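Local structure of DUF115 domain-containing protein (Magnetospirillum magneticum AMB-1, 5MU5) at residues A[136-141]-A[211-216]; A[77-82]-A[140-145]; A[14-19]-A[29-34]; A[607-612]-A[619-624]. The protein is a Maf-type glycosyltransferase that probably attaches sugars to flagellin and is involved in forming the bacterial flagellum. All coordinates share one frame; numbering follows the deposited sequence.

Interaction 1. Residues A[136-141]-A[211-216]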
# COMPACT_ATOMS: atom_id res chain seq x y z
N PRO A 136 27.50 12.46 -14.18
CA PRO A 136 28.24 11.60 -15.08
C PRO A 136 28.88 10.43 -14.35
O PRO A 136 28.75 9.30 -14.79
CB PRO A 136 29.33 12.51 -15.64
CG PRO A 136 28.81 13.90 -15.49
CD PRO A 136 27.82 13.90 -14.37
N ILE A 137 29.55 10.71 -13.24
CA ILE A 137 30.27 9.68 -12.48
C ILE A 137 29.35 8.61 -11.88
O ILE A 137 29.61 7.42 -12.02
CB ILE A 137 31.14 10.31 -11.36
CG1 ILE A 137 32.21 11.22 -11.97
CG2 ILE A 137 31.81 9.22 -10.52
CD1 ILE A 137 32.87 12.17 -10.99
N LEU A 138 28.28 9.03 -11.22
CA LEU A 138 27.34 8.09 -10.60
C LEU A 138 26.66 7.20 -11.65
O LEU A 138 26.45 6.02 -11.44
CB LEU A 138 26.27 8.85 -9.79
CG LEU A 138 26.72 9.72 -8.60
CD1 LEU A 138 25.56 10.57 -8.05
CD2 LEU A 138 27.26 8.85 -7.50
N LEU A 139 26.33 7.78 -12.80
CA LEU A 139 25.69 7.05 -13.89
C LEU A 139 26.60 6.00 -14.47
O LEU A 139 26.17 4.86 -14.70
CB LEU A 139 25.23 8.01 -14.99
CG LEU A 139 24.14 8.97 -14.50
CD1 LEU A 139 23.84 10.04 -15.55
CD2 LEU A 139 22.87 8.24 -14.09
N GLU A 140 27.86 6.36 -14.68
CA GLU A 140 28.85 5.43 -15.20
C GLU A 140 29.11 4.27 -14.23
O GLU A 140 29.30 3.14 -14.65
CB GLU A 140 30.16 6.17 -15.53
CG GLU A 140 31.15 5.37 -16.37
CD GLU A 140 31.89 4.30 -15.59
OE1 GLU A 140 32.21 4.51 -14.39
OE2 GLU A 140 32.17 3.23 -16.18
N GLN A 141 29.10 4.54 -12.93
CA GLN A 141 29.34 3.51 -11.93
C GLN A 141 28.19 2.52 -11.84
O GLN A 141 28.40 1.32 -11.91
CB GLN A 141 29.56 4.14 -10.55
CG GLN A 141 30.86 4.94 -10.40
CD GLN A 141 30.90 5.76 -9.12
OE1 GLN A 141 29.86 6.11 -8.58
NE2 GLN A 141 32.09 6.06 -8.64
N ARG A 211 21.72 3.37 -4.87
CA ARG A 211 22.71 4.38 -4.56
C ARG A 211 22.02 5.64 -4.05
O ARG A 211 21.07 6.14 -4.67
CB ARG A 211 23.51 4.72 -5.83
CG ARG A 211 24.71 5.64 -5.61
CD ARG A 211 25.87 4.92 -4.95
NE ARG A 211 27.07 5.76 -4.91
CZ ARG A 211 27.97 5.84 -5.90
NH1 ARG A 211 27.82 5.16 -7.03
NH2 ARG A 211 29.03 6.64 -5.74
N LEU A 212 22.50 6.14 -2.92
CA LEU A 212 22.03 7.39 -2.34
C LEU A 212 23.18 8.40 -2.41
O LEU A 212 24.33 8.03 -2.19
CB LEU A 212 21.66 7.15 -0.89
CG LEU A 212 20.63 6.05 -0.67
CD1 LEU A 212 20.49 5.79 0.81
CD2 LEU A 212 19.31 6.46 -1.28
N PHE A 213 22.86 9.65 -2.74
CA PHE A 213 23.88 10.69 -2.87
C PHE A 213 23.31 12.07 -2.58
O PHE A 213 22.30 12.46 -3.14
CB PHE A 213 24.49 10.66 -4.27
CG PHE A 213 25.78 11.40 -4.37
CD1 PHE A 213 26.98 10.76 -4.09
CD2 PHE A 213 25.80 12.76 -4.72
CE1 PHE A 213 28.18 11.46 -4.14
CE2 PHE A 213 27.00 13.45 -4.79
CZ PHE A 213 28.19 12.81 -4.49
N VAL A 214 23.99 12.81 -1.71
CA VAL A 214 23.58 14.12 -1.30
C VAL A 214 24.50 15.08 -2.05
O VAL A 214 25.71 15.04 -1.88
CB VAL A 214 23.68 14.28 0.23
CG1 VAL A 214 23.50 15.73 0.66
CG2 VAL A 214 22.65 13.38 0.92
N ALA A 215 23.93 15.94 -2.89
CA ALA A 215 24.73 16.81 -3.77
C ALA A 215 25.43 17.98 -3.09
O ALA A 215 26.47 18.40 -3.53
CB ALA A 215 23.89 17.32 -4.94
N TYR A 216 24.83 18.53 -2.05
CA TYR A 216 25.40 19.63 -1.31
C TYR A 216 24.86 19.54 0.10
O TYR A 216 23.97 18.71 0.37
CB TYR A 216 25.08 20.97 -1.96
CG TYR A 216 23.61 21.21 -2.27
CD1 TYR A 216 22.76 21.75 -1.32
CD2 TYR A 216 23.09 20.91 -3.51
CE1 TYR A 216 21.42 21.98 -1.59
CE2 TYR A 216 21.75 21.13 -3.80
CZ TYR A 216 20.92 21.67 -2.83
OH TYR A 216 19.60 21.90 -3.11
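Gln141 OE1 is gripped by two nitrogens of Arg211. The straighter bond comes from NH1, at 2.7 Å from OE1 with an N-H...O angle of 151°. The second comes from NH2, at 3.0 Å from OE1. The oxygen lies in the guanidinium plane, in front of the two terminal nitrogens, which grip it end-on. Both approach from the same face of the amide, and NH1 sits above the carbonyl plane. The Arg211 chain leaves the strand with CG opposite the backbone N and then bends at chi2 (74°), which turns its end toward helix 134-142. CD2 of Leu138, on the same helix, lies over one guanidinium face, 3.3 Å from NH2 of Arg211. Its other methyl, CD1, sits over the Phe213 ring, 4.2 Å from the centroid, in a CH-pi contact. Helix 134-142 thus packs on strand 211-214, an outermost strand of a four-stranded parallel sheet, and the two run antiparallel. A leucine in place of Arg211 would probably leave Gln141 OE1 without either donor and Asp142 without this counter-charge. The buried Arg211 charge is probably balanced mainly by its salt bridge to Asp142, while Gln141 OE1 and Thr72 take up N-H groups and a leucine methyl covers one face.

Interaction 2. Residues A[77-82]-A[140-145]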
# COMPACT_ATOMS: atom_id res chain seq x y z
N ASP A 77 27.47 2.14 3.21
CA ASP A 77 26.89 3.29 3.93
C ASP A 77 25.99 4.14 3.05
O ASP A 77 25.02 4.70 3.52
CB ASP A 77 27.97 4.24 4.48
CG ASP A 77 28.79 3.64 5.64
OD1 ASP A 77 28.55 2.49 6.09
OD2 ASP A 77 29.70 4.37 6.09
N HIS A 78 26.34 4.22 1.77
CA HIS A 78 25.65 5.08 0.79
C HIS A 78 24.70 4.27 -0.13
O HIS A 78 24.54 4.59 -1.30
CB HIS A 78 26.72 5.81 -0.04
CG HIS A 78 27.84 6.36 0.79
ND1 HIS A 78 27.66 7.38 1.70
CD2 HIS A 78 29.14 5.98 0.90
CE1 HIS A 78 28.81 7.63 2.30
NE2 HIS A 78 29.72 6.80 1.84
N ARG A 79 24.10 3.23 0.44
CA ARG A 79 23.25 2.29 -0.26
C ARG A 79 22.12 1.82 0.63
O ARG A 79 22.26 1.79 1.85
CB ARG A 79 24.07 1.05 -0.61
CG ARG A 79 25.25 1.28 -1.54
CD ARG A 79 24.79 1.33 -2.98
NE ARG A 79 25.91 1.49 -3.88
CZ ARG A 79 25.83 1.41 -5.20
NH1 ARG A 79 24.69 1.15 -5.79
NH2 ARG A 79 26.90 1.57 -5.94
N ILE A 80 21.02 1.42 0.01
CA ILE A 80 19.99 0.66 0.71
C ILE A 80 20.51 -0.78 0.77
O ILE A 80 21.02 -1.29 -0.22
CB ILE A 80 18.65 0.69 -0.07
CG1 ILE A 80 18.10 2.12 -0.18
CG2 ILE A 80 17.62 -0.22 0.56
CD1 ILE A 80 17.83 2.82 1.13
N SER A 81 20.41 -1.42 1.94
CA SER A 81 20.74 -2.84 2.12
C SER A 81 19.55 -3.56 2.75
O SER A 81 19.51 -3.76 3.97
CB SER A 81 21.95 -3.02 3.03
OG SER A 81 23.07 -2.33 2.49
N ALA A 82 18.60 -3.96 1.90
CA ALA A 82 17.38 -4.67 2.35
C ALA A 82 17.48 -6.20 2.22
O ALA A 82 17.34 -6.72 1.11
CB ALA A 82 16.17 -4.16 1.58
N GLU A 140 27.86 6.36 -14.68
CA GLU A 140 28.85 5.43 -15.20
C GLU A 140 29.11 4.27 -14.23
O GLU A 140 29.30 3.14 -14.65
CB GLU A 140 30.16 6.17 -15.53
CG GLU A 140 31.15 5.37 -16.37
CD GLU A 140 31.89 4.30 -15.59
OE1 GLU A 140 32.21 4.51 -14.39
OE2 GLU A 140 32.17 3.23 -16.18
N GLN A 141 29.10 4.54 -12.93
CA GLN A 141 29.34 3.51 -11.93
C GLN A 141 28.19 2.52 -11.84
O GLN A 141 28.40 1.32 -11.91
CB GLN A 141 29.56 4.14 -10.55
CG GLN A 141 30.86 4.94 -10.40
CD GLN A 141 30.90 5.76 -9.12
OE1 GLN A 141 29.86 6.11 -8.58
NE2 GLN A 141 32.09 6.06 -8.64
N ASP A 142 26.97 3.03 -11.72
CA ASP A 142 25.81 2.18 -11.44
C ASP A 142 24.90 1.84 -12.61
O ASP A 142 24.19 0.84 -12.55
CB ASP A 142 24.95 2.84 -10.36
CG ASP A 142 25.67 2.95 -9.03
OD1 ASP A 142 26.37 1.99 -8.63
OD2 ASP A 142 25.55 4.00 -8.37
N ASN A 143 24.91 2.65 -13.66
CA ASN A 143 23.99 2.49 -14.78
C ASN A 143 22.54 2.18 -14.30
O ASN A 143 21.96 1.14 -14.63
CB ASN A 143 24.52 1.41 -15.71
CG ASN A 143 23.75 1.34 -17.01
OD1 ASN A 143 23.49 2.36 -17.67
ND2 ASN A 143 23.39 0.12 -17.41
N PRO A 144 21.97 3.08 -13.49
CA PRO A 144 20.66 2.84 -12.94
C PRO A 144 19.57 2.86 -14.00
O PRO A 144 19.75 3.47 -15.03
CB PRO A 144 20.48 4.00 -11.95
CG PRO A 144 21.30 5.10 -12.54
CD PRO A 144 22.51 4.39 -13.08
N ALA A 145 18.48 2.16 -13.76
CA ALA A 145 17.35 2.16 -14.66
C ALA A 145 16.34 3.23 -14.22
O ALA A 145 15.58 3.70 -15.03
CB ALA A 145 16.69 0.80 -14.64
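Arg79 meets Asp142 in a buried salt bridge. NH2 of Arg79 lies 2.8 Å from OD1 of Asp142, and the N-H...O angle is 158°. NH1 of Arg79 adds a weak bond to the same oxygen at 3.4 Å. OD1 sits at the guanidinium edge, near its plane, and is met by NH2 on its syn side. The two flat groups are steeply turned, with planes 75° apart, and so do not pair side by side through both carboxylate oxygens. The Arg79 chain bends at chi2 (-81°) and then runs extended, carrying its end across to the last turn of helix 134-142. Further direct partners hold both groups. Arg79 also donates to the carbonyl oxygens of Ala73, Trp209 and Gly120, and makes a cation-pi contact with Trp209. OD2 of Asp142 is taken by Arg211. A methionine in place of Arg79 would probably leave Asp142 OD1 without its charged mate and those carbonyls without a shared donor. Just beyond Asp142, Asn143 leaves the helix with positive phi. This is a buried Arg-Asp-Arg network at the C-terminal end of a helix, tying the loop of 77-82 to the helix beside the parallel beta-sheet of an alpha/beta fold.

Interaction 3. Residues A[14-19]-A[29-34]. Unlike the reference sequence in segment 14-19: Asn15 (reference Tyr).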
# COMPACT_ATOMS: atom_id res chain seq x y z
N ALA A 14 20.03 22.74 -26.48
CA ALA A 14 19.86 21.30 -26.62
C ALA A 14 19.18 20.67 -25.38
O ALA A 14 18.32 19.82 -25.53
CB ALA A 14 21.20 20.63 -26.89
N ASN A 15 19.56 21.08 -24.17
CA ASN A 15 18.89 20.59 -22.95
C ASN A 15 17.46 21.10 -22.83
O ASN A 15 16.57 20.36 -22.45
CB ASN A 15 19.65 21.00 -21.69
CG ASN A 15 20.96 20.27 -21.52
OD1 ASN A 15 21.11 19.15 -21.98
ND2 ASN A 15 21.90 20.89 -20.84
N LEU A 16 17.24 22.37 -23.12
CA LEU A 16 15.89 22.92 -23.00
C LEU A 16 14.96 22.21 -23.97
O LEU A 16 13.82 21.88 -23.61
CB LEU A 16 15.88 24.43 -23.25
CG LEU A 16 14.53 25.11 -23.10
CD1 LEU A 16 13.96 24.88 -21.71
CD2 LEU A 16 14.65 26.60 -23.38
N GLU A 17 15.45 21.93 -25.16
CA GLU A 17 14.67 21.19 -26.16
C GLU A 17 14.27 19.80 -25.64
O GLU A 17 13.13 19.39 -25.78
CB GLU A 17 15.45 21.06 -27.47
CG GLU A 17 15.61 22.37 -28.24
CD GLU A 17 16.64 22.31 -29.37
OE1 GLU A 17 17.45 21.36 -29.43
OE2 GLU A 17 16.64 23.23 -30.22
N ALA A 18 15.23 19.10 -25.04
CA ALA A 18 15.00 17.76 -24.52
C ALA A 18 13.94 17.76 -23.42
O ALA A 18 13.05 16.92 -23.43
CB ALA A 18 16.29 17.16 -24.00
N PHE A 19 14.02 18.69 -22.47
CA PHE A 19 12.96 18.83 -21.48
C PHE A 19 11.61 19.10 -22.14
O PHE A 19 10.63 18.44 -21.81
CB PHE A 19 13.27 19.93 -20.46
CG PHE A 19 14.19 19.48 -19.35
CD1 PHE A 19 13.69 18.81 -18.25
CD2 PHE A 19 15.53 19.72 -19.42
CE1 PHE A 19 14.52 18.39 -17.23
CE2 PHE A 19 16.38 19.31 -18.41
CZ PHE A 19 15.88 18.65 -17.31
N ARG A 29 8.36 25.16 -17.68
CA ARG A 29 8.75 25.92 -16.53
C ARG A 29 10.20 26.44 -16.68
O ARG A 29 10.48 27.60 -16.39
CB ARG A 29 8.59 25.05 -15.30
CG ARG A 29 8.81 25.81 -14.02
CD ARG A 29 8.56 24.96 -12.82
NE ARG A 29 9.02 25.67 -11.63
CZ ARG A 29 9.04 25.15 -10.41
NH1 ARG A 29 8.61 23.91 -10.20
NH2 ARG A 29 9.47 25.89 -9.40
N LEU A 30 11.10 25.58 -17.12
CA LEU A 30 12.47 26.02 -17.41
C LEU A 30 12.54 27.15 -18.46
O LEU A 30 13.37 28.05 -18.33
CB LEU A 30 13.31 24.85 -17.91
CG LEU A 30 13.72 23.88 -16.81
CD1 LEU A 30 14.21 22.56 -17.38
CD2 LEU A 30 14.79 24.52 -15.92
N ARG A 31 11.68 27.09 -19.47
CA ARG A 31 11.71 28.06 -20.56
C ARG A 31 11.44 29.48 -20.05
O ARG A 31 12.09 30.41 -20.49
CB ARG A 31 10.67 27.70 -21.64
CG ARG A 31 10.84 28.42 -22.96
CD ARG A 31 9.75 28.09 -24.00
NE ARG A 31 8.46 28.58 -23.52
CZ ARG A 31 7.95 29.78 -23.77
NH1 ARG A 31 8.56 30.63 -24.59
NH2 ARG A 31 6.80 30.11 -23.22
N VAL A 32 10.49 29.64 -19.12
CA VAL A 32 10.10 30.98 -18.66
C VAL A 32 10.71 31.39 -17.32
O VAL A 32 10.42 32.46 -16.82
CB VAL A 32 8.55 31.14 -18.57
CG1 VAL A 32 7.91 30.97 -19.94
CG2 VAL A 32 7.94 30.15 -17.58
N HIS A 33 11.54 30.54 -16.72
CA HIS A 33 12.08 30.83 -15.39
C HIS A 33 13.10 31.96 -15.44
O HIS A 33 13.90 32.03 -16.37
CB HIS A 33 12.71 29.57 -14.78
CG HIS A 33 13.22 29.76 -13.40
ND1 HIS A 33 12.39 29.88 -12.30
CD2 HIS A 33 14.49 29.82 -12.92
CE1 HIS A 33 13.13 30.04 -11.21
NE2 HIS A 33 14.40 30.00 -11.56
N ARG A 34 13.03 32.85 -14.46
CA ARG A 34 13.98 33.95 -14.29
C ARG A 34 14.70 33.73 -12.95
O ARG A 34 14.19 34.10 -11.91
CB ARG A 34 13.26 35.30 -14.27
CG ARG A 34 12.44 35.63 -15.51
CD ARG A 34 13.29 35.80 -16.77
NE ARG A 34 14.42 36.72 -16.59
CZ ARG A 34 14.34 38.06 -16.54
NH1 ARG A 34 13.17 38.69 -16.65
NH2 ARG A 34 15.44 38.78 -16.37
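Leu16 is the first residue of 14-19 to touch 29-34. The preceding Asn15, which differs from the reference sequence, bonds instead to Leu161, Val164 and Trp166. The CG of Leu16 stands opposite the backbone N (chi1 -178°), which swings the branched end across toward the second helix. CD1 of Leu16 touches CB of Leu30 at 3.9 Å. The same methyl lies 3.9 Å from the backbone N of Arg31. The other methyl, CD2, is 4.2 Å from CG of Arg31. Leu16 thus rests on the base of the Arg31 chain, while the charged end of Arg31 leads away and pairs with Glu28. The two leucine side chains pass alongside, pointing opposite ways.

One turn later Phe19 carries the other half of the contact. CD1 of Leu30 stands over the centre of its ring, 3.7 Å from the centroid and 14° off the ring normal. This is a CH-pi contact over the face, with the methyl close to both CG and CD2 of Phe19. Trp166 meets the Phe19 ring edge-to-face, and Leu170 also touches Phe19. On the far helix, Leu30 is further packed by Phe154 and Tyr158 of helix 154-160.

The two segments belong to helices 9-22 and 24-32, joined by a tight turn as a helical hairpin at the start of the chain. No hydrogen bond links the segments. Across the contact the packing is essentially apolar: Leu30 is held by Leu16 and Phe19, and the charged arginine end is kept at the margin.

Interaction 4. Residues A[607-612]-A[619-624]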
# COMPACT_ATOMS: atom_id res chain seq x y z
N TYR A 607 18.44 -9.77 -4.85
CA TYR A 607 19.27 -9.58 -3.70
C TYR A 607 20.49 -10.50 -3.79
O TYR A 607 21.63 -10.05 -3.62
CB TYR A 607 18.48 -9.85 -2.41
CG TYR A 607 19.32 -9.67 -1.17
CD1 TYR A 607 19.43 -8.43 -0.55
CD2 TYR A 607 20.04 -10.72 -0.64
CE1 TYR A 607 20.22 -8.25 0.58
CE2 TYR A 607 20.83 -10.57 0.48
CZ TYR A 607 20.91 -9.33 1.09
OH TYR A 607 21.72 -9.18 2.21
N TYR A 608 20.26 -11.77 -4.07
CA TYR A 608 21.37 -12.74 -4.04
C TYR A 608 22.31 -12.71 -5.25
O TYR A 608 23.51 -12.95 -5.07
CB TYR A 608 20.85 -14.14 -3.71
CG TYR A 608 20.37 -14.25 -2.27
CD1 TYR A 608 21.27 -14.26 -1.22
CD2 TYR A 608 19.00 -14.33 -1.97
CE1 TYR A 608 20.84 -14.35 0.10
CE2 TYR A 608 18.57 -14.42 -0.66
CZ TYR A 608 19.49 -14.43 0.37
OH TYR A 608 19.10 -14.52 1.68
N VAL A 609 21.81 -12.41 -6.45
CA VAL A 609 22.72 -12.37 -7.61
C VAL A 609 23.81 -11.30 -7.51
O VAL A 609 24.91 -11.49 -8.04
CB VAL A 609 22.02 -12.15 -8.98
CG1 VAL A 609 21.22 -13.36 -9.35
CG2 VAL A 609 21.17 -10.90 -8.99
N LYS A 610 23.51 -10.16 -6.90
CA LYS A 610 24.52 -9.13 -6.68
C LYS A 610 25.60 -9.55 -5.68
O LYS A 610 26.62 -8.92 -5.61
CB LYS A 610 23.89 -7.89 -6.05
CG LYS A 610 22.88 -7.14 -6.86
CD LYS A 610 22.58 -5.88 -6.08
CE LYS A 610 21.27 -5.28 -6.51
NZ LYS A 610 20.13 -6.02 -5.91
N ARG A 611 25.33 -10.57 -4.89
CA ARG A 611 26.20 -10.97 -3.78
C ARG A 611 26.84 -12.33 -3.99
O ARG A 611 27.63 -12.78 -3.16
CB ARG A 611 25.37 -10.96 -2.49
CG ARG A 611 24.96 -9.56 -2.06
CD ARG A 611 24.01 -9.59 -0.88
NE ARG A 611 23.68 -8.24 -0.39
CZ ARG A 611 22.87 -7.38 -1.01
NH1 ARG A 611 22.27 -7.68 -2.17
NH2 ARG A 611 22.63 -6.21 -0.47
N VAL A 612 26.53 -12.98 -5.10
CA VAL A 612 27.08 -14.30 -5.34
C VAL A 612 28.58 -14.25 -5.66
O VAL A 612 29.02 -13.42 -6.44
CB VAL A 612 26.29 -15.03 -6.46
CG1 VAL A 612 26.60 -14.45 -7.82
CG2 VAL A 612 26.57 -16.52 -6.40
N ALA A 619 27.15 -16.18 -13.85
CA ALA A 619 26.26 -16.72 -14.90
C ALA A 619 25.63 -18.05 -14.53
O ALA A 619 24.50 -18.33 -14.93
CB ALA A 619 27.01 -16.84 -16.23
N GLU A 620 26.35 -18.87 -13.76
CA GLU A 620 25.82 -20.15 -13.29
C GLU A 620 24.65 -19.90 -12.37
O GLU A 620 23.67 -20.62 -12.42
CB GLU A 620 26.87 -20.96 -12.54
CG GLU A 620 28.06 -21.40 -13.36
CD GLU A 620 29.16 -22.06 -12.52
OE1 GLU A 620 28.84 -22.70 -11.51
OE2 GLU A 620 30.34 -21.96 -12.89
N PHE A 621 24.75 -18.87 -11.54
CA PHE A 621 23.66 -18.56 -10.62
C PHE A 621 22.48 -18.00 -11.38
O PHE A 621 21.34 -18.29 -11.04
CB PHE A 621 24.09 -17.60 -9.53
CG PHE A 621 23.08 -17.46 -8.42
CD1 PHE A 621 22.55 -18.56 -7.80
CD2 PHE A 621 22.69 -16.21 -7.99
CE1 PHE A 621 21.63 -18.43 -6.77
CE2 PHE A 621 21.78 -16.06 -6.96
CZ PHE A 621 21.24 -17.17 -6.36
N TRP A 622 22.75 -17.19 -12.40
CA TRP A 622 21.70 -16.71 -13.28
C TRP A 622 20.95 -17.89 -13.93
O TRP A 622 19.74 -17.85 -14.05
CB TRP A 622 22.26 -15.78 -14.35
CG TRP A 622 22.14 -14.33 -14.00
CD1 TRP A 622 23.15 -13.43 -13.86
CD2 TRP A 622 20.93 -13.61 -13.74
NE1 TRP A 622 22.65 -12.20 -13.53
CE2 TRP A 622 21.29 -12.27 -13.46
CE3 TRP A 622 19.58 -13.95 -13.75
CZ2 TRP A 622 20.35 -11.29 -13.18
CZ3 TRP A 622 18.64 -12.98 -13.47
CH2 TRP A 622 19.03 -11.66 -13.17
N GLU A 623 21.67 -18.92 -14.37
CA GLU A 623 21.02 -20.09 -14.96
C GLU A 623 20.13 -20.81 -13.90
O GLU A 623 18.99 -21.19 -14.19
CB GLU A 623 22.05 -21.02 -15.59
CG GLU A 623 21.55 -22.43 -15.95
CD GLU A 623 20.25 -22.46 -16.75
OE1 GLU A 623 19.97 -21.52 -17.53
OE2 GLU A 623 19.49 -23.43 -16.59
N ILE A 624 20.65 -20.95 -12.69
CA ILE A 624 19.85 -21.49 -11.58
C ILE A 624 18.56 -20.71 -11.36
O ILE A 624 17.49 -21.29 -11.16
CB ILE A 624 20.68 -21.50 -10.28
CG1 ILE A 624 21.71 -22.64 -10.37
CG2 ILE A 624 19.78 -21.70 -9.07
CD1 ILE A 624 22.74 -22.64 -9.26
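The Trp622 ring carries CG1 of Val609 over one face, 4.2 Å above the plane and near its centre. The Phe621 ring has the backbone N of Val609 at its edge, in plane. Other groups reach that ring obliquely: CG1 of Val609, CB of Val612 and the carbonyl carbon C of Tyr608. This is a helical hairpin of the Maf helical bundle domain, where helix 589-609 is followed by a short connection and then helix 618-646. CG1 of Val609 serves both rings and reaches CD2 of Phe621 at 3.5 Å. Phe621 points at the other segment with CG opposite its backbone N (chi1 -169°), which lays its ring against Tyr608, Val609 and Val612. CB of Tyr608 lies 3.9 Å from CE2 of Phe621. On the Val612 side, CG2 of that valine is 4.1 Å from CB of Phe621. The ring also meets Phe112 edge-to-face, and Ala105 of helix 92-107 touches it, so N-terminal parts of the chain pack on the hairpin. Leu571 of helix 568-579 adds to the cover of Trp622. No hydrogen bond crosses between the segments. Within the first, the side chain of Arg611 folds back over Tyr607. One guanidinium face lies over CE1 of Tyr607, and Asp208 gives Arg611 a charged partner. NH1 of Arg611 donates to the backbone O of Tyr607 at 2.9 Å.

Along the chain, interaction 3 closes first, at the N-terminal helical hairpin. Interactions 2 and 1 follow, sharing helix 134-142 with residues Glu140 and Gln141. Their centres are 9 Å apart, and a salt bridge between Arg211 and Asp142 joins them into one polar network beside the parallel sheet. Interaction 3 lies in the same Maf N-terminal domain, its centre 23 Å from that of interaction 1, without touching it. Interaction 4 belongs to the C-terminal helical bundle. It touches interaction 2 where Ala82 packs on Tyr607, with centres 17 Å apart. The N-terminal domain and the bundle therefore meet directly, though they lie far apart in sequence.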